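Local coordinates for pectinesterase (PDB 4PMH), which catalyses the hydrolysis of methyl esters in the polygalacturonan of pectin, releasing methanol, and probably helps the rice weevil digest plant cell walls, at residues Gly197-Leu202 and Gly223-Val228. Sequence-based numbering, arbitrary orientation.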
# COMPACT_ATOMS: atom_id res chain seq x y z
N GLY A 197 -6.13 -8.80 -0.14
CA GLY A 197 -5.48 -9.45 -1.24
C GLY A 197 -4.57 -10.51 -0.71
O GLY A 197 -4.73 -10.98 0.42
N HIS A 198 -3.60 -10.88 -1.53
CA HIS A 198 -2.61 -11.85 -1.12
C HIS A 198 -1.23 -11.30 -1.41
O HIS A 198 -0.59 -10.75 -0.51
CB HIS A 198 -2.89 -13.19 -1.75
CG HIS A 198 -3.99 -13.91 -1.06
ND1 HIS A 198 -5.31 -13.78 -1.44
CD2 HIS A 198 -3.98 -14.71 0.02
CE1 HIS A 198 -6.07 -14.48 -0.61
NE2 HIS A 198 -5.29 -15.06 0.28
N GLN A 199 -0.78 -11.40 -2.66
CA GLN A 199 0.50 -10.84 -3.07
C GLN A 199 0.27 -9.46 -3.70
O GLN A 199 -0.52 -9.35 -4.61
CB GLN A 199 1.18 -11.77 -4.07
CG GLN A 199 2.60 -11.39 -4.43
CD GLN A 199 3.34 -12.51 -5.19
OE1 GLN A 199 2.86 -13.64 -5.31
NE2 GLN A 199 4.51 -12.18 -5.70
N ASP A 200 0.98 -8.43 -3.21
CA ASP A 200 0.92 -7.07 -3.78
C ASP A 200 -0.42 -6.36 -3.54
O ASP A 200 -0.84 -5.51 -4.33
CB ASP A 200 1.27 -7.05 -5.28
CG ASP A 200 2.71 -7.50 -5.56
OD1 ASP A 200 3.50 -7.69 -4.63
OD2 ASP A 200 3.04 -7.63 -6.73
N THR A 201 -1.06 -6.69 -2.44
CA THR A 201 -2.33 -6.04 -2.08
C THR A 201 -2.32 -4.52 -2.23
O THR A 201 -3.18 -3.96 -2.92
CB THR A 201 -2.75 -6.43 -0.65
OG1 THR A 201 -2.78 -7.85 -0.54
CG2 THR A 201 -4.09 -5.81 -0.28
N LEU A 202 -1.39 -3.84 -1.58
CA LEU A 202 -1.39 -2.38 -1.55
C LEU A 202 -0.11 -1.86 -2.19
O LEU A 202 0.98 -2.11 -1.69
CB LEU A 202 -1.53 -1.83 -0.13
CG LEU A 202 -1.20 -0.35 0.06
CD1 LEU A 202 -2.02 0.52 -0.88
CD2 LEU A 202 -1.43 0.11 1.51
N GLY A 223 -2.74 -9.72 3.38
CA GLY A 223 -2.03 -10.33 2.28
C GLY A 223 -1.08 -11.38 2.81
O GLY A 223 -1.17 -11.78 3.97
N ASP A 224 -0.17 -11.82 1.97
CA ASP A 224 0.83 -12.76 2.39
C ASP A 224 2.23 -12.42 1.91
O ASP A 224 3.16 -12.63 2.66
CB ASP A 224 0.46 -14.20 2.03
CG ASP A 224 0.07 -14.39 0.57
OD1 ASP A 224 0.49 -13.61 -0.33
OD2 ASP A 224 -0.68 -15.37 0.31
N ILE A 225 2.38 -11.87 0.70
CA ILE A 225 3.70 -11.56 0.13
C ILE A 225 3.76 -10.14 -0.45
O ILE A 225 2.98 -9.77 -1.36
CB ILE A 225 4.08 -12.57 -0.97
CG1 ILE A 225 4.30 -13.96 -0.38
CG2 ILE A 225 5.31 -12.11 -1.77
CD1 ILE A 225 5.72 -14.22 0.09
N ASP A 226 4.71 -9.35 0.05
CA ASP A 226 4.90 -7.96 -0.40
C ASP A 226 3.57 -7.22 -0.45
O ASP A 226 3.30 -6.50 -1.40
CB ASP A 226 5.59 -7.90 -1.79
CG ASP A 226 6.91 -8.65 -1.85
OD1 ASP A 226 7.51 -8.99 -0.80
OD2 ASP A 226 7.37 -8.91 -2.99
N PHE A 227 2.72 -7.42 0.55
CA PHE A 227 1.36 -6.87 0.45
C PHE A 227 1.22 -5.40 0.79
O PHE A 227 0.13 -4.80 0.66
CB PHE A 227 0.30 -7.78 1.11
CG PHE A 227 0.34 -7.86 2.61
CD1 PHE A 227 1.03 -8.90 3.25
CD2 PHE A 227 -0.40 -6.98 3.39
CE1 PHE A 227 0.99 -9.02 4.64
CE2 PHE A 227 -0.43 -7.10 4.76
CZ PHE A 227 0.25 -8.14 5.39
N VAL A 228 2.33 -4.78 1.18
CA VAL A 228 2.44 -3.32 1.22
C VAL A 228 3.79 -3.01 0.58
O VAL A 228 4.84 -3.26 1.20
CB VAL A 228 2.37 -2.72 2.64
CG1 VAL A 228 2.50 -1.20 2.60
CG2 VAL A 228 1.07 -3.13 3.32
O HOH W 1 5.75 -8.83 -5.17
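Stacked turns of two successive coils of a right-handed parallel beta-helix, the fold of pectinesterases, bring Asp200 and Asp226 side by side, by similarity the proton donor and the nucleophile. Each segment turns the corner between a strand of one sheet and a strand of the next, and backbone bonds keep the two turns in register. His198 O takes the N-H of Asp224 at 2.7 Å, with the donor 39° out of the carbonyl plane, and a weak second bond from Ile225 N. Asp200 N then donates to Ile225 O at 3.0 Å, almost in line with the carbonyl (169°), and Leu202 N to Phe227 O at 2.9 Å, where Leu202 and Val228 pair in parallel. Phe227 CB lies 3.5 Å from Thr201 OG1. At the edge of the His198 ring, CD2 meets Asp224 OD2 in the ring plane at 3.4 Å; His198 NE2 is hydrogen-bonded to Asp246, and Asp224 OD1 forms a salt bridge with Arg247. The Asp200 and Asp226 carboxylates have planes only 13° apart; both residues have positive phi and psi and place CG anti to the carbonyl carbon, a match that directs the two groups alike. Arg290, a substrate-binding residue by similarity, forms a salt bridge with Asp226. Asp200 OD1 and Asp226 OD2 lie 4.4 Å apart, and one water joins them, donating to Asp200 OD1 at 2.6 Å and to Asp226 OD2 at 2.7 Å.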